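Local coordinates for protein aquaporin AqpM (Methanothermobacter marburgensis str. Marburg, PDB 2F2B) that forms a tetrameric membrane channel that lets water flow rapidly in either direction under osmotic drive and also allows a transient glycerol flux, at residues I13-L18 with L109-G114; I81-T86 with L198-T203; G133-F138 with S223-G228; L148-G153 with I227-G232. All coordinates share one frame; numbering follows the deposited sequence.

From the N terminus, residues 13-18 on the first long helix wait until 109-114 to close contact 1. Before that loop is complete, 81-86 has opened contact 2, whose partner 198-203 lies far beyond, so contacts 1 and 2 cross. The external loop 133-138 and helix segment 148-153 also start within contact 2 and close after it, at 223-228 and 227-232; contacts 3 and 4 therefore each cross contact 2, and they end on the same helix 224-243, sharing Ile227 and Gly228. Contacts 1 and 4 are helix pairs on opposite sides of the chain's centre. Contact 2 lies between them and touches the other three, joining the two NPA elements.

Contact 1 (I13-L18 with L109-G114)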
loop_
_atom_site.group_PDB
_atom_site.type_symbol
_atom_site.label_atom_id
_atom_site.label_comp_id
_atom_site.label_asym_id
_atom_site.label_seq_id
_atom_site.Cartn_x
_atom_site.Cartn_y
_atom_site.Cartn_z
ATOM N N ILE A 13 -9.280 12.312 -20.765
ATOM C CA ILE A 13 -9.361 10.934 -20.287
ATOM C C ILE A 13 -8.709 10.783 -18.914
ATOM O O ILE A 13 -9.276 10.158 -18.012
ATOM C CB ILE A 13 -8.682 9.967 -21.283
ATOM C CG1 ILE A 13 -9.495 9.913 -22.580
ATOM C CG2 ILE A 13 -8.563 8.568 -20.672
ATOM C CD1 ILE A 13 -8.803 9.177 -23.713
ATOM N N GLY A 14 -7.524 11.363 -18.759
ATOM C CA GLY A 14 -6.813 11.270 -17.495
ATOM C C GLY A 14 -7.561 11.891 -16.333
ATOM O O GLY A 14 -7.589 11.333 -15.237
ATOM N N THR A 15 -8.172 13.049 -16.558
ATOM C CA THR A 15 -8.901 13.704 -15.482
ATOM C C THR A 15 -10.218 12.974 -15.217
ATOM O O THR A 15 -10.696 12.934 -14.087
ATOM C CB THR A 15 -9.155 15.187 -15.809
ATOM O OG1 THR A 15 -7.941 15.774 -16.299
ATOM C CG2 THR A 15 -9.578 15.933 -14.554
ATOM N N PHE A 16 -10.794 12.394 -16.265
ATOM C CA PHE A 16 -12.023 11.618 -16.136
ATOM C C PHE A 16 -11.713 10.449 -15.189
ATOM O O PHE A 16 -12.470 10.164 -14.261
ATOM C CB PHE A 16 -12.442 11.092 -17.523
ATOM C CG PHE A 16 -13.589 10.108 -17.500
ATOM C CD1 PHE A 16 -13.415 8.816 -17.012
ATOM C CD2 PHE A 16 -14.840 10.472 -17.986
ATOM C CE1 PHE A 16 -14.471 7.899 -17.007
ATOM C CE2 PHE A 16 -15.902 9.562 -17.985
ATOM C CZ PHE A 16 -15.714 8.276 -17.495
ATOM N N ILE A 17 -10.589 9.784 -15.434
ATOM C CA ILE A 17 -10.163 8.644 -14.620
ATOM C C ILE A 17 -9.923 9.055 -13.172
ATOM O O ILE A 17 -10.380 8.391 -12.235
ATOM C CB ILE A 17 -8.873 8.015 -15.202
ATOM C CG1 ILE A 17 -9.209 7.289 -16.510
ATOM C CG2 ILE A 17 -8.241 7.055 -14.183
ATOM C CD1 ILE A 17 -7.996 6.899 -17.340
ATOM N N LEU A 18 -9.207 10.159 -12.996
ATOM C CA LEU A 18 -8.903 10.667 -11.663
ATOM C C LEU A 18 -10.173 10.868 -10.830
ATOM O O LEU A 18 -10.253 10.419 -9.686
ATOM C CB LEU A 18 -8.127 11.986 -11.791
ATOM C CG LEU A 18 -7.579 12.653 -10.526
ATOM C CD1 LEU A 18 -6.405 13.560 -10.895
ATOM C CD2 LEU A 18 -8.677 13.444 -9.842
ATOM N N LEU A 109 -13.540 19.523 -18.324
ATOM C CA LEU A 109 -14.530 18.706 -19.019
ATOM C C LEU A 109 -14.402 17.236 -18.620
ATOM O O LEU A 109 -15.400 16.559 -18.374
ATOM C CB LEU A 109 -14.358 18.848 -20.536
ATOM C CG LEU A 109 -14.711 20.217 -21.130
ATOM C CD1 LEU A 109 -14.379 20.235 -22.618
ATOM C CD2 LEU A 109 -16.189 20.507 -20.904
ATOM N N GLY A 110 -13.168 16.746 -18.557
ATOM C CA GLY A 110 -12.945 15.361 -18.175
ATOM C C GLY A 110 -13.451 15.071 -16.775
ATOM O O GLY A 110 -14.049 14.023 -16.523
ATOM N N ALA A 111 -13.207 16.000 -15.856
ATOM C CA ALA A 111 -13.645 15.842 -14.473
ATOM C C ALA A 111 -15.167 15.809 -14.389
ATOM O O ALA A 111 -15.743 15.000 -13.658
ATOM C CB ALA A 111 -13.102 16.980 -13.621
ATOM N N ALA A 112 -15.819 16.695 -15.134
ATOM C CA ALA A 112 -17.277 16.748 -15.134
ATOM C C ALA A 112 -17.872 15.449 -15.678
ATOM O O ALA A 112 -18.829 14.918 -15.119
ATOM C CB ALA A 112 -17.761 17.940 -15.967
ATOM N N PHE A 113 -17.304 14.934 -16.765
ATOM C CA PHE A 113 -17.808 13.701 -17.363
ATOM C C PHE A 113 -17.503 12.495 -16.467
ATOM O O PHE A 113 -18.312 11.575 -16.354
ATOM C CB PHE A 113 -17.185 13.490 -18.747
ATOM C CG PHE A 113 -17.932 12.506 -19.606
ATOM C CD1 PHE A 113 -17.242 11.550 -20.346
ATOM C CD2 PHE A 113 -19.322 12.550 -19.698
ATOM C CE1 PHE A 113 -17.925 10.645 -21.164
ATOM C CE2 PHE A 113 -20.015 11.651 -20.513
ATOM C CZ PHE A 113 -19.312 10.697 -21.248
ATOM N N GLY A 114 -16.333 12.500 -15.833
ATOM C CA GLY A 114 -15.977 11.394 -14.957
ATOM C C GLY A 114 -16.961 11.262 -13.810
ATOM O O GLY A 114 -17.398 10.159 -13.466
#
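Phe16 lays its ring over the backbone of Gly114, and this is the tight part of the contact between 13-18 and 109-114. Gly114 CA sits over one face of the ring, 3.6 Å from its centroid, while Gly114 N comes to 3.3 Å from Phe16 CD2. The ring gets there because CG stands anti to the backbone N (chi1 172°), which carries it across toward the glycine. One turn earlier, Gly110 O meets Phe16 CA at 3.2 Å in a CA-H...O contact. Gly110 and Gly114 are four residues apart, a GxxxG pattern of the kind seen in closely packed transmembrane helices; the short segments here approach to 6.9 Å between axes and cross at -40°. On the inward flank the fit is made by small groups: Thr15 CG2 lies 3.8 Å from Ala111 CB, and Thr15 OG1 turns back along its own helix to the carbonyl of Glu11. The outer flank is looser. There Phe113 stands on the protein surface with its ring inclined at 59° to that of Phe16, the centroids 5.5 Å apart. Its CD1 touches CE2 of Phe16 at 3.4 Å, near the plane of the Phe16 ring. Beyond this pair the tetramer takes over, with Phe16 packing on Val152 of one neighbouring subunit and Ile17 on Leu156 of the same subunit.

Contact 2 (I81-T86 with L198-T203); sequences INPAVT and LNPART. With GOL (glycerol), chain B.
The two NPA motifs of the channel, Asn82-Pro83-Ala84 and Asn199-Pro200-Ala201, meet here in the protein interior. Asn82 and Asn199 come from opposite directions and stack amide on amide, their planes 9° apart. In both, chi1 near 180° carries the amide across to the other loop: Asn82 ND2 donates to Leu198 O at 2.8 Å, and Asn199 ND2 to Ile81 O at 2.9 Å. Asn199 ND2 lies in the plane of the Ile81 carbonyl, on a lone pair; Asn82 ND2 is tilted 31° from the plane of the Leu198 carbonyl. The amide oxygens cap the helices that follow. Asn82 OD1 accepts from Ala84 N at 2.9 Å; Asn199 OD1 takes Arg202 N at 3.0 Å, from above the carbonyl plane, and Ala201 N weakly. Oxygen and nitrogen are both engaged, which should hold each amide in one orientation. The prolines pack behind, Pro83 CD lying 3.6 Å from Ala201 CB and 3.9 Å from Pro200 CD. A glycerol, most likely picked up during crystallisation, accepts from Asn82 ND2 through O2 at 3.1 Å and from Asn199 ND2 through O3 at 3.2 Å. Outside, Glu11 receives Ile81 N and Glu150 receives Leu198 N. Two half-helices meeting at their N termini, with paired asparagines offering N-H groups to whatever occupies the pore, are the hallmark of the aquaporin fold.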
loop_
_atom_site.group_PDB
_atom_site.type_symbol
_atom_site.label_atom_id
_atom_site.label_comp_id
_atom_site.label_asym_id
_atom_site.label_seq_id
_atom_site.Cartn_x
_atom_site.Cartn_y
_atom_site.Cartn_z
ATOM N N ILE A 81 -3.385 16.463 -15.817
ATOM C CA ILE A 81 -4.714 16.199 -15.250
ATOM C C ILE A 81 -5.022 17.001 -13.989
ATOM O O ILE A 81 -5.753 16.548 -13.101
ATOM C CB ILE A 81 -4.918 14.678 -14.984
ATOM C CG1 ILE A 81 -3.911 14.161 -13.949
ATOM C CG2 ILE A 81 -4.761 13.913 -16.302
ATOM C CD1 ILE A 81 -4.128 12.698 -13.553
ATOM N N ASN A 82 -4.497 18.224 -13.956
ATOM C CA ASN A 82 -4.653 19.118 -12.815
ATOM C C ASN A 82 -4.289 20.545 -13.250
ATOM O O ASN A 82 -3.143 20.814 -13.590
ATOM C CB ASN A 82 -3.695 18.665 -11.710
ATOM C CG ASN A 82 -3.848 19.455 -10.432
ATOM O OD1 ASN A 82 -4.336 20.586 -10.433
ATOM N ND2 ASN A 82 -3.412 18.862 -9.324
ATOM N N PRO A 83 -5.260 21.471 -13.242
ATOM C CA PRO A 83 -4.981 22.856 -13.643
ATOM C C PRO A 83 -3.840 23.497 -12.852
ATOM O O PRO A 83 -3.083 24.312 -13.388
ATOM C CB PRO A 83 -6.317 23.559 -13.404
ATOM C CG PRO A 83 -7.311 22.473 -13.705
ATOM C CD PRO A 83 -6.702 21.270 -13.012
ATOM N N ALA A 84 -3.717 23.134 -11.576
ATOM C CA ALA A 84 -2.657 23.691 -10.741
ATOM C C ALA A 84 -1.272 23.215 -11.189
ATOM O O ALA A 84 -0.288 23.947 -11.063
ATOM C CB ALA A 84 -2.895 23.326 -9.276
ATOM N N VAL A 85 -1.192 21.990 -11.704
ATOM C CA VAL A 85 0.082 21.455 -12.179
ATOM C C VAL A 85 0.454 22.150 -13.487
ATOM O O VAL A 85 1.603 22.545 -13.690
ATOM C CB VAL A 85 0.000 19.926 -12.408
ATOM C CG1 VAL A 85 1.255 19.429 -13.131
ATOM C CG2 VAL A 85 -0.148 19.218 -11.063
ATOM N N THR A 86 -0.530 22.303 -14.367
ATOM C CA THR A 86 -0.314 22.966 -15.652
ATOM C C THR A 86 0.201 24.388 -15.414
ATOM O O THR A 86 1.171 24.820 -16.043
ATOM C CB THR A 86 -1.627 23.020 -16.469
ATOM O OG1 THR A 86 -2.079 21.686 -16.732
ATOM C CG2 THR A 86 -1.413 23.740 -17.804
ATOM N N LEU A 198 -6.341 19.447 -4.003
ATOM C CA LEU A 198 -5.054 19.707 -4.658
ATOM C C LEU A 198 -5.248 19.900 -6.154
ATOM O O LEU A 198 -4.273 20.002 -6.898
ATOM C CB LEU A 198 -4.103 18.516 -4.471
ATOM C CG LEU A 198 -4.081 17.760 -3.141
ATOM C CD1 LEU A 198 -3.062 16.616 -3.237
ATOM C CD2 LEU A 198 -3.725 18.713 -2.001
ATOM N N ASN A 199 -6.500 20.007 -6.584
ATOM C CA ASN A 199 -6.802 20.041 -8.011
ATOM C C ASN A 199 -8.118 20.764 -8.327
ATOM O O ASN A 199 -9.195 20.259 -8.015
ATOM C CB ASN A 199 -6.893 18.572 -8.439
ATOM C CG ASN A 199 -7.011 18.381 -9.924
ATOM O OD1 ASN A 199 -7.655 19.161 -10.625
ATOM N ND2 ASN A 199 -6.409 17.305 -10.414
ATOM N N PRO A 200 -8.051 21.940 -8.975
ATOM C CA PRO A 200 -9.274 22.683 -9.305
ATOM C C PRO A 200 -10.295 21.903 -10.144
ATOM O O PRO A 200 -11.501 22.071 -9.969
ATOM C CB PRO A 200 -8.741 23.916 -10.039
ATOM C CG PRO A 200 -7.394 24.131 -9.396
ATOM C CD PRO A 200 -6.852 22.714 -9.343
ATOM N N ALA A 201 -9.816 21.055 -11.050
ATOM C CA ALA A 201 -10.718 20.275 -11.898
ATOM C C ALA A 201 -11.372 19.142 -11.110
ATOM O O ALA A 201 -12.566 18.865 -11.273
ATOM C CB ALA A 201 -9.954 19.710 -13.103
ATOM N N ARG A 202 -10.586 18.490 -10.258
ATOM C CA ARG A 202 -11.087 17.388 -9.440
ATOM C C ARG A 202 -12.207 17.855 -8.509
ATOM O O ARG A 202 -13.040 17.056 -8.074
ATOM C CB ARG A 202 -9.931 16.763 -8.642
ATOM C CG ARG A 202 -10.347 15.752 -7.575
ATOM C CD ARG A 202 -10.440 16.424 -6.210
ATOM N NE ARG A 202 -10.792 15.493 -5.136
ATOM C CZ ARG A 202 -12.033 15.130 -4.831
ATOM N NH1 ARG A 202 -13.059 15.612 -5.520
ATOM N NH2 ARG A 202 -12.256 14.295 -3.824
ATOM N N THR A 203 -12.228 19.149 -8.203
ATOM C CA THR A 203 -13.279 19.696 -7.353
ATOM C C THR A 203 -14.450 20.148 -8.230
ATOM O O THR A 203 -15.612 19.945 -7.882
ATOM C CB THR A 203 -12.772 20.894 -6.514
ATOM O OG1 THR A 203 -11.769 20.441 -5.593
ATOM C CG2 THR A 203 -13.923 21.515 -5.725
HETATM C C1 GOL B . -2.458 14.268 -9.958
HETATM O O1 GOL B . -1.393 13.721 -11.036
HETATM C C2 GOL B . -2.678 15.614 -9.660
HETATM O O2 GOL B . -1.705 16.384 -10.161
HETATM C C3 GOL B . -3.697 15.745 -9.032
HETATM O O3 GOL B . -5.017 15.428 -8.277
#

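Contact 3 (G133-F138 with S223-G228)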
loop_
_atom_site.group_PDB
_atom_site.type_symbol
_atom_site.label_atom_id
_atom_site.label_comp_id
_atom_site.label_asym_id
_atom_site.label_seq_id
_atom_site.Cartn_x
_atom_site.Cartn_y
_atom_site.Cartn_z
ATOM N N GLY A 133 -18.136 12.578 -3.768
ATOM C CA GLY A 133 -16.791 12.857 -3.295
ATOM C C GLY A 133 -16.350 14.301 -3.450
ATOM O O GLY A 133 -15.163 14.571 -3.634
ATOM N N ALA A 134 -17.290 15.240 -3.372
ATOM C CA ALA A 134 -16.950 16.654 -3.501
ATOM C C ALA A 134 -16.125 17.118 -2.299
ATOM O O ALA A 134 -16.386 16.722 -1.163
ATOM C CB ALA A 134 -18.225 17.495 -3.616
ATOM N N THR A 135 -15.128 17.959 -2.554
ATOM C CA THR A 135 -14.274 18.472 -1.486
ATOM C C THR A 135 -14.832 19.762 -0.880
ATOM O O THR A 135 -15.158 20.705 -1.601
ATOM C CB THR A 135 -12.846 18.769 -2.002
ATOM O OG1 THR A 135 -12.916 19.687 -3.102
ATOM C CG2 THR A 135 -12.162 17.481 -2.463
ATOM N N ALA A 136 -14.936 19.792 0.445
ATOM C CA ALA A 136 -15.425 20.970 1.162
ATOM C C ALA A 136 -14.857 20.946 2.575
ATOM O O ALA A 136 -14.521 19.882 3.096
ATOM C CB ALA A 136 -16.956 20.972 1.209
ATOM N N PRO A 137 -14.729 22.121 3.214
ATOM C CA PRO A 137 -14.190 22.143 4.575
ATOM C C PRO A 137 -15.005 21.228 5.488
ATOM O O PRO A 137 -16.236 21.210 5.425
ATOM C CB PRO A 137 -14.310 23.616 4.972
ATOM C CG PRO A 137 -14.151 24.329 3.664
ATOM C CD PRO A 137 -15.001 23.487 2.732
ATOM N N PHE A 138 -14.319 20.459 6.324
ATOM C CA PHE A 138 -15.005 19.559 7.240
ATOM C C PHE A 138 -15.530 20.327 8.455
ATOM O O PHE A 138 -15.217 21.503 8.632
ATOM C CB PHE A 138 -14.071 18.414 7.649
ATOM C CG PHE A 138 -14.099 17.252 6.688
ATOM C CD1 PHE A 138 -13.719 17.420 5.358
ATOM C CD2 PHE A 138 -14.561 16.005 7.102
ATOM C CE1 PHE A 138 -13.805 16.362 4.446
ATOM C CE2 PHE A 138 -14.651 14.936 6.200
ATOM C CZ PHE A 138 -14.273 15.116 4.871
ATOM N N SER A 223 -13.489 28.807 -4.460
ATOM C CA SER A 223 -12.272 29.620 -4.485
ATOM C C SER A 223 -11.141 28.970 -3.680
ATOM O O SER A 223 -9.964 29.140 -3.997
ATOM C CB SER A 223 -12.552 31.036 -3.957
ATOM O OG SER A 223 -13.071 31.006 -2.642
ATOM N N ILE A 224 -11.501 28.226 -2.640
ATOM C CA ILE A 224 -10.510 27.540 -1.813
ATOM C C ILE A 224 -9.706 26.570 -2.675
ATOM O O ILE A 224 -8.479 26.497 -2.585
ATOM C CB ILE A 224 -11.190 26.707 -0.701
ATOM C CG1 ILE A 224 -11.832 27.634 0.330
ATOM C CG2 ILE A 224 -10.178 25.761 -0.049
ATOM C CD1 ILE A 224 -12.695 26.905 1.336
ATOM N N TYR A 225 -10.426 25.836 -3.516
ATOM C CA TYR A 225 -9.846 24.813 -4.376
ATOM C C TYR A 225 -9.277 25.297 -5.701
ATOM O O TYR A 225 -8.838 24.499 -6.532
ATOM C CB TYR A 225 -10.896 23.721 -4.572
ATOM C CG TYR A 225 -11.381 23.214 -3.235
ATOM C CD1 TYR A 225 -10.556 22.428 -2.429
ATOM C CD2 TYR A 225 -12.620 23.614 -2.718
ATOM C CE1 TYR A 225 -10.943 22.057 -1.145
ATOM C CE2 TYR A 225 -13.016 23.248 -1.430
ATOM C CZ TYR A 225 -12.170 22.471 -0.650
ATOM O OH TYR A 225 -12.535 22.121 0.627
ATOM N N VAL A 226 -9.291 26.611 -5.895
ATOM C CA VAL A 226 -8.721 27.208 -7.090
ATOM C C VAL A 226 -7.463 27.934 -6.630
ATOM O O VAL A 226 -6.360 27.644 -7.087
ATOM C CB VAL A 226 -9.681 28.229 -7.745
ATOM C CG1 VAL A 226 -8.990 28.909 -8.920
ATOM C CG2 VAL A 226 -10.942 27.525 -8.222
ATOM N N ILE A 227 -7.637 28.862 -5.692
ATOM C CA ILE A 227 -6.523 29.642 -5.171
ATOM C C ILE A 227 -5.516 28.793 -4.394
ATOM O O ILE A 227 -4.311 28.900 -4.613
ATOM C CB ILE A 227 -7.027 30.779 -4.252
ATOM C CG1 ILE A 227 -8.021 31.664 -5.011
ATOM C CG2 ILE A 227 -5.852 31.625 -3.776
ATOM C CD1 ILE A 227 -8.663 32.745 -4.158
ATOM N N GLY A 228 -6.013 27.955 -3.489
ATOM C CA GLY A 228 -5.131 27.117 -2.692
ATOM C C GLY A 228 -4.162 26.284 -3.514
ATOM O O GLY A 228 -2.939 26.398 -3.354
#
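Thr135 sits over one face of the Tyr225 ring, its OG1 3.5 Å above the plane and close to the centre. Ile224 CG2 covers the opposite face at 3.8 Å, so the ring is held between its own helix neighbour and the incoming loop. The threonine and tyrosine side chains run antiparallel past one another, and Thr135 CB adds a CH-pi contact 4.2 Å from the ring centroid. With chi1 at 56°, Thr135 OG1 falls between the backbone N and the carbonyl carbon. At the far end of the ring, Tyr225 OH lies 3.2 Å from Ala136 CA and 3.5 Å from Pro137 CD. Beside it, Pro137 CG and Ile224 CD1 meet tip to tip at 3.8 Å. The two hydroxyls find their hydrogen bonds beyond the contact, Thr135 OG1 with Thr203 OG1 and Tyr225 OH with Ser194 O. The same loop offers Gly133 O to Arg202 NH2. Arg202 directly follows the second NPA motif, consistent with the selectivity-filter arginine known from other aquaporins; an external loop whose carbonyl holds that arginine is typical of the channel's outer vestibule.

Contact 4 (L148-G153 with I227-G232)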
loop_
_atom_site.group_PDB
_atom_site.type_symbol
_atom_site.label_atom_id
_atom_site.label_comp_id
_atom_site.label_asym_id
_atom_site.label_seq_id
_atom_site.Cartn_x
_atom_site.Cartn_y
_atom_site.Cartn_z
ATOM N N LEU A 148 -5.305 26.985 3.696
ATOM C CA LEU A 148 -3.935 26.681 4.095
ATOM C C LEU A 148 -3.612 25.212 3.827
ATOM O O LEU A 148 -2.516 24.886 3.380
ATOM C CB LEU A 148 -3.724 27.009 5.581
ATOM C CG LEU A 148 -2.322 26.768 6.157
ATOM C CD1 LEU A 148 -1.285 27.563 5.379
ATOM C CD2 LEU A 148 -2.304 27.165 7.632
ATOM N N ALA A 149 -4.571 24.329 4.094
ATOM C CA ALA A 149 -4.372 22.900 3.863
ATOM C C ALA A 149 -4.114 22.618 2.384
ATOM O O ALA A 149 -3.208 21.854 2.035
ATOM C CB ALA A 149 -5.596 22.115 4.341
ATOM N N GLU A 150 -4.903 23.239 1.512
ATOM C CA GLU A 150 -4.737 23.040 0.076
ATOM C C GLU A 150 -3.393 23.585 -0.416
ATOM O O GLU A 150 -2.772 23.006 -1.306
ATOM C CB GLU A 150 -5.898 23.684 -0.687
ATOM C CG GLU A 150 -7.235 22.970 -0.460
ATOM C CD GLU A 150 -7.278 21.572 -1.079
ATOM O OE1 GLU A 150 -7.955 20.680 -0.513
ATOM O OE2 GLU A 150 -6.649 21.369 -2.140
ATOM N N VAL A 151 -2.937 24.692 0.160
ATOM C CA VAL A 151 -1.646 25.244 -0.241
ATOM C C VAL A 151 -0.511 24.286 0.127
ATOM O O VAL A 151 0.339 23.969 -0.710
ATOM C CB VAL A 151 -1.367 26.613 0.432
ATOM C CG1 VAL A 151 0.077 27.050 0.150
ATOM C CG2 VAL A 151 -2.329 27.659 -0.101
ATOM N N VAL A 152 -0.493 23.825 1.377
ATOM C CA VAL A 152 0.566 22.919 1.830
ATOM C C VAL A 152 0.514 21.590 1.079
ATOM O O VAL A 152 1.543 21.070 0.639
ATOM C CB VAL A 152 0.465 22.659 3.355
ATOM C CG1 VAL A 152 1.599 21.733 3.807
ATOM C CG2 VAL A 152 0.541 23.986 4.111
ATOM N N GLY A 153 -0.686 21.044 0.926
ATOM C CA GLY A 153 -0.831 19.786 0.214
ATOM C C GLY A 153 -0.383 19.873 -1.236
ATOM O O GLY A 153 0.344 19.007 -1.721
ATOM N N ILE A 227 -7.637 28.862 -5.692
ATOM C CA ILE A 227 -6.523 29.642 -5.171
ATOM C C ILE A 227 -5.516 28.793 -4.394
ATOM O O ILE A 227 -4.311 28.900 -4.613
ATOM C CB ILE A 227 -7.027 30.779 -4.252
ATOM C CG1 ILE A 227 -8.021 31.664 -5.011
ATOM C CG2 ILE A 227 -5.852 31.625 -3.776
ATOM C CD1 ILE A 227 -8.663 32.745 -4.158
ATOM N N GLY A 228 -6.013 27.955 -3.489
ATOM C CA GLY A 228 -5.131 27.117 -2.692
ATOM C C GLY A 228 -4.162 26.284 -3.514
ATOM O O GLY A 228 -2.939 26.398 -3.354
ATOM N N PRO A 229 -4.674 25.424 -4.405
ATOM C CA PRO A 229 -3.802 24.586 -5.235
ATOM C C PRO A 229 -2.865 25.380 -6.143
ATOM O O PRO A 229 -1.681 25.063 -6.257
ATOM C CB PRO A 229 -4.797 23.734 -6.022
ATOM C CG PRO A 229 -5.929 23.572 -5.041
ATOM C CD PRO A 229 -6.077 24.985 -4.510
ATOM N N ILE A 230 -3.383 26.416 -6.790
ATOM C CA ILE A 230 -2.537 27.202 -7.678
ATOM C C ILE A 230 -1.402 27.884 -6.919
ATOM O O ILE A 230 -0.258 27.875 -7.372
ATOM C CB ILE A 230 -3.373 28.246 -8.461
ATOM C CG1 ILE A 230 -4.316 27.518 -9.425
ATOM C CG2 ILE A 230 -2.455 29.179 -9.241
ATOM C CD1 ILE A 230 -5.250 28.433 -10.208
ATOM N N VAL A 231 -1.706 28.458 -5.760
ATOM C CA VAL A 231 -0.678 29.121 -4.961
ATOM C C VAL A 231 0.367 28.111 -4.489
ATOM O O VAL A 231 1.571 28.353 -4.590
ATOM C CB VAL A 231 -1.296 29.828 -3.736
ATOM C CG1 VAL A 231 -0.198 30.288 -2.785
ATOM C CG2 VAL A 231 -2.132 31.022 -4.200
ATOM N N GLY A 232 -0.095 26.978 -3.969
ATOM C CA GLY A 232 0.833 25.962 -3.507
ATOM C C GLY A 232 1.720 25.446 -4.625
ATOM O O GLY A 232 2.923 25.270 -4.438
#
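Val151 straddles the two glycines of helix 224-243 with its methyl groups. CG2 lies 3.5 Å from Gly228 O, and CG1, anti to the backbone N (chi1 172°), reaches Gly232 CA at 3.9 Å. The backbones are close enough for CA-H...O contacts in both directions: Val151 CA to Gly228 O at 3.6 Å, and Gly232 CA to Val151 O at 3.5 Å. Glu150 takes the next place, laying its CB 4.0 Å from Gly228 CA and equally near Pro229 CD, while OE2 touches Pro229 CG at 3.7 Å. Pro229 kinks the helix, since its N cannot bond to the preceding turn. The axes of the short segments pass 7.2 Å apart at a crossing of -33°. The glutamate side chain folds at its second torsion (chi2 -68°), and the end of helix 175-194 and the loop after it fix the carboxylate: OE2 receives Leu198 N while OE1 takes Ser197 N and Ser194 OG, so both buried oxygens are satisfied. Pro229 in turn packs on Ala84 of the first NPA motif. On the outer side of helix 143-166, Leu148 and Val152 meet Cys121 and Phe20 of a different neighbouring subunit. Gly228 and Gly232, a GxxxG spacing on one helix, against Val151 of the other, beside a buried glutamate that holds the loop of the second NPA motif, make up a transmembrane packing characteristic of the aquaporin fold.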